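Local atomic coordinates of CysE, serine acetyltransferase (Brucella abortus, PDB entry 4HZD), a protein that probably catalyses the transfer of an acetyl group from acetyl-coenzyme A to L-serine, giving O-acetylserine for cysteine biosynthesis. Residues D78-A83 / H124-W129; D94-Y99 / S106-P111; I206-L211 / V224-K229. All coordinates share one frame; numbering follows the deposited sequence.

Contact 1: D78-A83 / H124-W129; sequences DTMLEA and HRLAHW
Trp129 lays its indole against helix 70-83 across from Thr79, Met80 and Ala83, a helix-helix contact of the alpha-helical N-terminal part of serine acetyltransferase. The short helical pieces 78-83 and 124-129 cross at 75°, their axes 10.2 Å apart at the closest point, so the wide gap is bridged by side chains. Packing is tight around Met80. Its CA sits over one face of the indole, 3.7 Å from the centroid of the six-membered ring, in a CH-pi contact, and its side chain runs past Trp129 in the opposite direction, with CB and CG near CE3. With CG of Trp129 anti to the backbone N (chi1 -179°), the ring stretches across to the other helix. On the Leu126 side, CD1 of Leu126 lies 3.5 Å from Met80 CB. Bends at chi2 and chi3 of Met80 then turn its methyl to the Leu126 backbone, Met80 CE lying 3.8 Å from Leu126 CA. Leu126 also packs on Leu142 of helix 136-149.

Two separate margins are thinner. Beside the Met80 methyl, Arg125 adds little more than its CB; its guanidinium leads off to Asp94 and to the carbonyl oxygens of Leu160 and Gly161. By the benzo part of the indole, the contact is more exposed and made through single methyl groups, though these come close. Ala83, exposed near the end of its helix, sets its CB 3.4 Å from Trp129 CZ2. The meeting of the helices is apolar; Thr79 OG1 turns weakly to Gln75 O in its own helix. The Thr79 methyl instead approaches at about a right angle and meets the ring edge near its plane, CG2 of Thr79 being 3.2 Å from Trp129 CH2.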
loop_
_atom_site.group_PDB
_atom_site.type_symbol
_atom_site.label_atom_id
_atom_site.label_comp_id
_atom_site.label_asym_id
_atom_site.label_seq_id
_atom_site.Cartn_x
_atom_site.Cartn_y
_atom_site.Cartn_z
ATOM N N ASP A 78 -17.363 -9.208 -11.751
ATOM C CA ASP A 78 -17.425 -10.054 -12.956
ATOM C C ASP A 78 -18.497 -11.151 -12.836
ATOM O O ASP A 78 -19.212 -11.404 -13.790
ATOM C CB ASP A 78 -16.091 -10.782 -13.223
ATOM C CG ASP A 78 -14.946 -9.854 -13.641
ATOM O OD1 ASP A 78 -15.183 -8.841 -14.325
ATOM O OD2 ASP A 78 -13.774 -10.185 -13.333
ATOM N N THR A 79 -18.542 -11.834 -11.686
ATOM C CA THR A 79 -19.525 -12.876 -11.377
ATOM C C THR A 79 -20.979 -12.313 -11.417
ATOM O O THR A 79 -21.880 -12.922 -12.028
ATOM C CB THR A 79 -19.232 -13.555 -9.998
ATOM O OG1 THR A 79 -17.981 -14.255 -10.082
ATOM C CG2 THR A 79 -20.263 -14.584 -9.690
ATOM N N MET A 80 -21.180 -11.138 -10.797
ATOM C CA MET A 80 -22.467 -10.437 -10.848
ATOM C C MET A 80 -22.917 -10.138 -12.302
ATOM O O MET A 80 -24.027 -10.468 -12.680
ATOM C CB MET A 80 -22.438 -9.186 -9.968
ATOM C CG MET A 80 -23.802 -8.535 -9.773
ATOM S SD MET A 80 -24.068 -7.306 -11.048
ATOM C CE MET A 80 -23.321 -5.918 -10.183
ATOM N N LEU A 81 -22.041 -9.575 -13.124
ATOM C CA LEU A 81 -22.394 -9.286 -14.521
ATOM C C LEU A 81 -22.774 -10.553 -15.301
ATOM O O LEU A 81 -23.761 -10.578 -16.043
ATOM C CB LEU A 81 -21.237 -8.576 -15.217
ATOM C CG LEU A 81 -21.330 -8.367 -16.725
ATOM C CD1 LEU A 81 -22.571 -7.543 -17.073
ATOM C CD2 LEU A 81 -20.029 -7.760 -17.273
ATOM N N GLU A 82 -21.997 -11.614 -15.114
ATOM C CA GLU A 82 -22.270 -12.893 -15.758
ATOM C C GLU A 82 -23.639 -13.428 -15.368
ATOM O O GLU A 82 -24.366 -13.901 -16.230
ATOM C CB GLU A 82 -21.157 -13.891 -15.443
ATOM C CG GLU A 82 -21.186 -15.183 -16.248
ATOM C CD GLU A 82 -20.126 -16.165 -15.764
ATOM O OE1 GLU A 82 -19.541 -15.934 -14.665
ATOM O OE2 GLU A 82 -19.868 -17.164 -16.470
ATOM N N ALA A 83 -23.999 -13.338 -14.086
ATOM C CA ALA A 83 -25.320 -13.744 -13.612
ATOM C C ALA A 83 -26.429 -12.717 -13.920
ATOM O O ALA A 83 -27.581 -13.082 -13.935
ATOM C CB ALA A 83 -25.292 -14.034 -12.117
ATOM N N HIS A 124 -24.052 -0.860 -4.664
ATOM C CA HIS A 124 -25.259 -1.456 -4.113
ATOM C C HIS A 124 -25.803 -2.604 -4.935
ATOM O O HIS A 124 -26.219 -3.623 -4.383
ATOM C CB HIS A 124 -26.400 -0.466 -3.948
ATOM C CG HIS A 124 -27.678 -1.154 -3.536
ATOM N ND1 HIS A 124 -27.821 -1.735 -2.319
ATOM C CD2 HIS A 124 -28.832 -1.461 -4.263
ATOM C CE1 HIS A 124 -29.039 -2.310 -2.248
ATOM N NE2 HIS A 124 -29.647 -2.151 -3.437
ATOM N N ARG A 125 -25.855 -2.427 -6.248
ATOM C CA ARG A 125 -26.316 -3.496 -7.134
ATOM C C ARG A 125 -25.517 -4.792 -6.876
ATOM O O ARG A 125 -26.082 -5.879 -6.796
ATOM C CB ARG A 125 -26.188 -3.048 -8.595
ATOM C CG ARG A 125 -27.055 -1.833 -8.924
ATOM C CD ARG A 125 -27.393 -1.695 -10.410
ATOM N NE ARG A 125 -27.866 -0.329 -10.738
ATOM C CZ ARG A 125 -29.089 0.135 -10.448
ATOM N NH1 ARG A 125 -29.968 -0.625 -9.781
ATOM N NH2 ARG A 125 -29.431 1.361 -10.804
ATOM N N LEU A 126 -24.201 -4.665 -6.741
ATOM C CA LEU A 126 -23.347 -5.820 -6.419
ATOM C C LEU A 126 -23.735 -6.418 -5.074
ATOM O O LEU A 126 -23.999 -7.614 -4.979
ATOM C CB LEU A 126 -21.854 -5.431 -6.407
ATOM C CG LEU A 126 -20.873 -6.593 -6.076
ATOM C CD1 LEU A 126 -21.185 -7.809 -6.972
ATOM C CD2 LEU A 126 -19.406 -6.142 -6.202
ATOM N N ALA A 127 -23.740 -5.583 -4.041
ATOM C CA ALA A 127 -24.110 -6.008 -2.685
ATOM C C ALA A 127 -25.486 -6.695 -2.616
ATOM O O ALA A 127 -25.687 -7.680 -1.883
ATOM C CB ALA A 127 -24.046 -4.806 -1.727
ATOM N N HIS A 128 -26.434 -6.162 -3.368
ATOM C CA HIS A 128 -27.829 -6.644 -3.374
ATOM C C HIS A 128 -27.899 -8.061 -3.937
ATOM O O HIS A 128 -28.527 -8.949 -3.362
ATOM C CB HIS A 128 -28.729 -5.676 -4.171
ATOM C CG HIS A 128 -30.195 -6.086 -4.205
ATOM N ND1 HIS A 128 -31.015 -5.979 -3.126
ATOM C CD2 HIS A 128 -30.985 -6.612 -5.250
ATOM C CE1 HIS A 128 -32.252 -6.422 -3.460
ATOM N NE2 HIS A 128 -32.229 -6.807 -4.757
ATOM N N TRP A 129 -27.261 -8.258 -5.077
ATOM C CA TRP A 129 -27.129 -9.586 -5.669
ATOM C C TRP A 129 -26.479 -10.611 -4.704
ATOM O O TRP A 129 -27.006 -11.742 -4.482
ATOM C CB TRP A 129 -26.362 -9.455 -6.996
ATOM C CG TRP A 129 -26.184 -10.779 -7.695
ATOM C CD1 TRP A 129 -27.175 -11.591 -8.267
ATOM C CD2 TRP A 129 -24.943 -11.541 -7.835
ATOM N NE1 TRP A 129 -26.617 -12.743 -8.771
ATOM C CE2 TRP A 129 -25.293 -12.778 -8.536
ATOM C CE3 TRP A 129 -23.616 -11.328 -7.460
ATOM C CZ2 TRP A 129 -24.343 -13.732 -8.841
ATOM C CZ3 TRP A 129 -22.661 -12.285 -7.789
ATOM C CH2 TRP A 129 -23.017 -13.457 -8.468
#

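Contact 2: D94-Y99 / S106-P111; sequences DIQAVY and SRFMDP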
loop_
_atom_site.group_PDB
_atom_site.type_symbol
_atom_site.label_atom_id
_atom_site.label_comp_id
_atom_site.label_asym_id
_atom_site.label_seq_id
_atom_site.Cartn_x
_atom_site.Cartn_y
_atom_site.Cartn_z
ATOM N N ASP A 94 -28.011 4.582 -16.062
ATOM C CA ASP A 94 -27.542 5.359 -14.901
ATOM C C ASP A 94 -26.558 6.450 -15.322
ATOM O O ASP A 94 -26.588 7.570 -14.797
ATOM C CB ASP A 94 -26.915 4.452 -13.830
ATOM C CG ASP A 94 -27.927 3.620 -13.070
ATOM O OD1 ASP A 94 -29.160 3.846 -13.157
ATOM O OD2 ASP A 94 -27.490 2.703 -12.354
ATOM N N ILE A 95 -25.674 6.120 -16.266
ATOM C CA ILE A 95 -24.738 7.088 -16.843
ATOM C C ILE A 95 -25.493 8.182 -17.621
ATOM O O ILE A 95 -25.225 9.388 -17.457
ATOM C CB ILE A 95 -23.705 6.385 -17.767
ATOM C CG1 ILE A 95 -22.694 5.561 -16.959
ATOM C CG2 ILE A 95 -22.969 7.403 -18.646
ATOM C CD1 ILE A 95 -21.758 4.756 -17.863
ATOM N N GLN A 96 -26.438 7.742 -18.456
ATOM C CA GLN A 96 -27.316 8.653 -19.186
ATOM C C GLN A 96 -28.133 9.583 -18.268
ATOM O O GLN A 96 -28.299 10.752 -18.602
ATOM C CB GLN A 96 -28.197 7.893 -20.216
ATOM C CG GLN A 96 -28.984 8.806 -21.156
ATOM C CD GLN A 96 -28.135 9.405 -22.278
ATOM O OE1 GLN A 96 -27.185 8.792 -22.775
ATOM N NE2 GLN A 96 -28.480 10.614 -22.676
ATOM N N ALA A 97 -28.555 9.102 -17.090
ATOM C CA ALA A 97 -29.208 9.957 -16.091
ATOM C C ALA A 97 -28.345 11.141 -15.664
ATOM O O ALA A 97 -28.833 12.279 -15.573
ATOM C CB ALA A 97 -29.629 9.162 -14.863
ATOM N N VAL A 98 -27.074 10.873 -15.366
ATOM C CA VAL A 98 -26.176 11.956 -14.959
ATOM C C VAL A 98 -26.028 12.934 -16.108
ATOM O O VAL A 98 -26.099 14.144 -15.917
ATOM C CB VAL A 98 -24.752 11.468 -14.551
ATOM C CG1 VAL A 98 -23.871 12.662 -14.183
ATOM C CG2 VAL A 98 -24.832 10.512 -13.365
ATOM N N TYR A 99 -25.782 12.390 -17.292
ATOM C CA TYR A 99 -25.512 13.204 -18.466
ATOM C C TYR A 99 -26.709 14.139 -18.711
ATOM O O TYR A 99 -26.519 15.333 -18.925
ATOM C CB TYR A 99 -25.201 12.326 -19.688
ATOM C CG TYR A 99 -24.875 13.142 -20.933
ATOM C CD1 TYR A 99 -23.605 13.717 -21.118
ATOM C CD2 TYR A 99 -25.836 13.351 -21.913
ATOM C CE1 TYR A 99 -23.308 14.469 -22.248
ATOM C CE2 TYR A 99 -25.551 14.090 -23.052
ATOM C CZ TYR A 99 -24.293 14.639 -23.221
ATOM O OH TYR A 99 -24.043 15.385 -24.350
ATOM N N SER A 106 -19.996 17.712 -18.423
ATOM C CA SER A 106 -20.345 17.578 -19.855
ATOM C C SER A 106 -20.050 16.219 -20.499
ATOM O O SER A 106 -20.237 16.072 -21.704
ATOM C CB SER A 106 -19.669 18.674 -20.676
ATOM O OG SER A 106 -20.118 19.943 -20.234
ATOM N N ARG A 107 -19.608 15.221 -19.727
ATOM C CA ARG A 107 -19.103 14.001 -20.381
ATOM C C ARG A 107 -19.656 12.702 -19.779
ATOM O O ARG A 107 -19.821 12.597 -18.567
ATOM C CB ARG A 107 -17.555 14.013 -20.402
ATOM C CG ARG A 107 -16.934 15.316 -20.962
ATOM C CD ARG A 107 -15.423 15.359 -20.761
ATOM N NE ARG A 107 -15.092 15.132 -19.349
ATOM C CZ ARG A 107 -13.877 14.876 -18.894
ATOM N NH1 ARG A 107 -12.846 14.835 -19.740
ATOM N NH2 ARG A 107 -13.689 14.657 -17.589
ATOM N N PHE A 108 -19.956 11.719 -20.636
ATOM C CA PHE A 108 -20.297 10.370 -20.188
ATOM C C PHE A 108 -19.216 9.790 -19.257
ATOM O O PHE A 108 -19.500 8.979 -18.345
ATOM C CB PHE A 108 -20.475 9.448 -21.394
ATOM C CG PHE A 108 -21.654 9.780 -22.241
ATOM C CD1 PHE A 108 -22.926 9.864 -21.684
ATOM C CD2 PHE A 108 -21.508 9.991 -23.598
ATOM C CE1 PHE A 108 -24.030 10.181 -22.445
ATOM C CE2 PHE A 108 -22.620 10.310 -24.375
ATOM C CZ PHE A 108 -23.884 10.396 -23.794
ATOM N N MET A 109 -17.979 10.228 -19.469
ATOM C CA MET A 109 -16.832 9.737 -18.667
ATOM C C MET A 109 -16.861 10.253 -17.212
ATOM O O MET A 109 -16.291 9.610 -16.312
ATOM C CB MET A 109 -15.524 10.170 -19.338
ATOM C CG MET A 109 -14.284 9.552 -18.713
ATOM S SD MET A 109 -12.858 9.823 -19.774
ATOM C CE MET A 109 -12.239 11.433 -19.371
ATOM N N ASP A 110 -17.526 11.397 -16.982
ATOM C CA ASP A 110 -17.522 12.033 -15.652
ATOM C C ASP A 110 -18.090 11.116 -14.555
ATOM O O ASP A 110 -17.428 10.920 -13.547
ATOM C CB ASP A 110 -18.166 13.454 -15.651
ATOM C CG ASP A 110 -17.419 14.445 -16.554
ATOM O OD1 ASP A 110 -16.196 14.316 -16.733
ATOM O OD2 ASP A 110 -18.055 15.340 -17.126
ATOM N N PRO A 111 -19.308 10.549 -14.734
ATOM C CA PRO A 111 -19.728 9.583 -13.680
ATOM C C PRO A 111 -18.832 8.328 -13.541
ATOM O O PRO A 111 -18.571 7.855 -12.407
ATOM C CB PRO A 111 -21.148 9.159 -14.113
ATOM C CG PRO A 111 -21.276 9.608 -15.567
ATOM C CD PRO A 111 -20.407 10.833 -15.677
#
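Tyr99 and Phe108 bring the two backbones to 6.2 Å, CA to CA, and Ile95 and Pro111 to 6.4 Å one helical turn earlier on helix 87-101, so the segments run in opposite directions. The chain thus leaves that helix and lays residues 106-111 along it, a tight reversal between helix 87-101 and a short helix. Arg107 is extended, and the chain then passes into the short helix, which includes Asp110 and Pro111.

The aromatic pair fills the outer part of the contact. The ring planes lie 32° apart with centroids 4.3 Å from each other, an oblique meeting in which Phe108 CE1 sits over one face of Tyr99, 3.4 Å from its CG. The carbonyl oxygen of Ser106 lies in the Tyr99 ring plane, at the edge by CE1. Gln96, bent at chi2 (77°), swings its OE1 to 3.5 Å from Phe108 CE1, the amide plane tilted 53° to that ring. Deeper in, the contact is aliphatic: Ile95 CG2 reaches both the Phe108 ring and Pro111 CG, while Val98 slides past the proline, its CG2 4.0 Å from Pro111 CB.

Within 106-111, Arg107 grips Asp110 side-on, NE and NH2 both giving to OD1, with NH2 at 2.7 Å. Asp110 OD2 takes a weak bond from the Arg107 backbone N. Arg107 NH1 forms a further salt bridge with Asp137 of the second subunit, so this turn also reaches a subunit interface. Helix 18-33 packs on Phe108 through Ser22 and Ile23, and Phe118 of helix 116-132 touches both Ile95 and Pro111.

Contact 3: I206-L211 / V224-K229; sequences IRQGVL and VGQCSK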
loop_
_atom_site.group_PDB
_atom_site.type_symbol
_atom_site.label_atom_id
_atom_site.label_comp_id
_atom_site.label_asym_id
_atom_site.label_seq_id
_atom_site.Cartn_x
_atom_site.Cartn_y
_atom_site.Cartn_z
ATOM N N ILE A 206 -40.387 4.884 -3.126
ATOM C CA ILE A 206 -40.227 6.033 -4.030
ATOM C C ILE A 206 -40.611 5.633 -5.462
ATOM O O ILE A 206 -39.947 4.786 -6.074
ATOM C CB ILE A 206 -38.775 6.574 -3.964
ATOM C CG1 ILE A 206 -38.336 6.738 -2.490
ATOM C CG2 ILE A 206 -38.602 7.855 -4.768
ATOM C CD1 ILE A 206 -39.156 7.746 -1.680
ATOM N N ARG A 207 -41.670 6.272 -5.993
ATOM C CA ARG A 207 -42.175 6.003 -7.349
ATOM C C ARG A 207 -41.322 6.705 -8.411
ATOM O O ARG A 207 -40.464 7.519 -8.085
ATOM C CB ARG A 207 -43.634 6.446 -7.477
ATOM C CG ARG A 207 -44.581 5.754 -6.497
ATOM C CD ARG A 207 -44.960 4.372 -6.980
ATOM N NE ARG A 207 -45.666 3.595 -5.949
ATOM C CZ ARG A 207 -45.089 2.722 -5.102
ATOM N NH1 ARG A 207 -43.775 2.508 -5.131
ATOM N NH2 ARG A 207 -45.823 2.057 -4.207
ATOM N N GLN A 208 -41.589 6.376 -9.671
ATOM C CA GLN A 208 -40.823 6.773 -10.831
ATOM C C GLN A 208 -40.794 8.294 -11.009
ATOM O O GLN A 208 -41.767 8.964 -10.718
ATOM C CB GLN A 208 -41.480 6.100 -12.046
ATOM C CG GLN A 208 -40.533 5.630 -13.123
ATOM C CD GLN A 208 -41.200 4.765 -14.185
ATOM O OE1 GLN A 208 -41.423 5.220 -15.316
ATOM N NE2 GLN A 208 -41.507 3.506 -13.834
ATOM N N GLY A 209 -39.678 8.850 -11.476
ATOM C CA GLY A 209 -39.621 10.268 -11.820
ATOM C C GLY A 209 -39.482 11.260 -10.682
ATOM O O GLY A 209 -39.427 12.463 -10.916
ATOM N N VAL A 210 -39.411 10.761 -9.453
ATOM C CA VAL A 210 -39.266 11.611 -8.256
ATOM C C VAL A 210 -37.889 12.308 -8.164
ATOM O O VAL A 210 -36.848 11.733 -8.514
ATOM C CB VAL A 210 -39.593 10.798 -6.961
ATOM C CG1 VAL A 210 -39.219 11.539 -5.675
ATOM C CG2 VAL A 210 -41.079 10.445 -6.924
ATOM N N LEU A 211 -37.913 13.561 -7.724
ATOM C CA LEU A 211 -36.735 14.269 -7.266
ATOM C C LEU A 211 -36.780 14.511 -5.744
ATOM O O LEU A 211 -37.758 15.047 -5.189
ATOM C CB LEU A 211 -36.568 15.577 -8.048
ATOM C CG LEU A 211 -35.651 16.688 -7.523
ATOM C CD1 LEU A 211 -34.194 16.251 -7.571
ATOM C CD2 LEU A 211 -35.864 17.966 -8.342
ATOM N N VAL A 224 -43.831 8.045 -1.845
ATOM C CA VAL A 224 -43.725 9.317 -2.564
ATOM C C VAL A 224 -44.241 9.051 -3.970
ATOM O O VAL A 224 -43.665 8.264 -4.730
ATOM C CB VAL A 224 -42.304 9.930 -2.556
ATOM C CG1 VAL A 224 -42.291 11.261 -3.298
ATOM C CG2 VAL A 224 -41.830 10.128 -1.120
ATOM N N GLY A 225 -45.379 9.665 -4.299
ATOM C CA GLY A 225 -46.027 9.404 -5.578
ATOM C C GLY A 225 -45.218 9.830 -6.788
ATOM O O GLY A 225 -44.323 10.672 -6.715
ATOM N N GLN A 226 -45.568 9.240 -7.920
ATOM C CA GLN A 226 -44.889 9.462 -9.157
ATOM C C GLN A 226 -44.740 10.941 -9.538
ATOM O O GLN A 226 -45.675 11.723 -9.377
ATOM C CB GLN A 226 -45.629 8.690 -10.250
ATOM C CG GLN A 226 -44.848 8.568 -11.536
ATOM C CD GLN A 226 -45.408 7.523 -12.467
ATOM O OE1 GLN A 226 -46.532 7.052 -12.290
ATOM N NE2 GLN A 226 -44.614 7.143 -13.470
ATOM N N CYS A 227 -43.550 11.304 -10.030
ATOM C CA CYS A 227 -43.232 12.658 -10.528
ATOM C C CYS A 227 -43.190 13.753 -9.480
ATOM O O CYS A 227 -42.963 14.909 -9.808
ATOM C CB CYS A 227 -44.175 13.066 -11.650
ATOM S SG CYS A 227 -44.162 11.865 -12.981
ATOM N N SER A 228 -43.408 13.398 -8.221
ATOM C CA SER A 228 -43.375 14.389 -7.149
ATOM C C SER A 228 -41.972 14.815 -6.807
ATOM O O SER A 228 -40.995 14.100 -7.122
ATOM C CB SER A 228 -44.122 13.866 -5.931
ATOM O OG SER A 228 -45.481 13.669 -6.316
ATOM N N LYS A 229 -41.882 15.986 -6.172
ATOM C CA LYS A 229 -40.619 16.589 -5.772
ATOM C C LYS A 229 -40.583 16.933 -4.280
ATOM O O LYS A 229 -41.533 17.497 -3.727
ATOM C CB LYS A 229 -40.311 17.833 -6.604
ATOM C CG LYS A 229 -40.162 17.594 -8.101
ATOM C CD LYS A 229 -40.183 18.922 -8.850
ATOM C CE LYS A 229 -39.879 18.759 -10.342
ATOM N NZ LYS A 229 -40.360 17.446 -10.869
#
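Ile206 and Val224 occupy equivalent places on successive coils of the left-handed beta-helix built from hexapeptide repeats. Both segments turn a corner through a type II turn, Arg207 to Val210 and Gly225 to Ser228, and leave as parallel strands pairing Leu211 with Lys229.

Backbone hydrogen bonds join the coils at three points: Arg207 N gives to Val224 O at 3.1 Å, Cys227 N to Gln208 O at 3.0 Å, and Leu211 N to Ser228 O. CA-H...O contacts accompany them, Val210 CA to Ser228 O and Lys229 CA to Leu211 O. Gly209 and Cys227 hold matching positive-phi positions in the turns.

Polar and covalent links lead outward: Arg207 pairs with Glu181 of the preceding coil, and Cys227 forms a disulfide with Cys259. The nearest atoms of the Lys229 side chain and a bound coenzyme A are about 4 Å apart.

Side-chain packing completes the joint. Ile206 and Val224 pair in register, pointing the same way, with Ile206 CD1 3.6 Å from Val224 CG2. Val210, beyond the turn, crosses Val224 at about a right angle, CG1 to CG1 3.9 Å. At the corner, Gln208 and Gln226 run alongside in plain contact, their amide planes 67° apart and Gln226 NE2 3.6 Å from Gln208 CB.

Overall arrangement
Contacts 1 and 2 belong to the helical N-terminal part and share chain neighbours: helices 70-83 and 87-101 are consecutive, as are 109-113 and 116-132. Between them Arg125 NH2 lies 2.8 Å from Asp94 OD2. Contact 3 stands apart in the beta-helix, its nearest atoms about 10 Å from contact 2 and about 12 Å from contact 1. Each has a buried part (Met80 and Leu126; Ile95, Val98 and Pro111; Ile206, Val210 and Val224) and an exposed one (Ala83; Tyr99 and Ser106; Gln226). The helical contacts rely on side chains, an indole on Met80 and two methyl groups in one and two rings with a proline in the other, whereas backbone hydrogen bonds dominate contact 3.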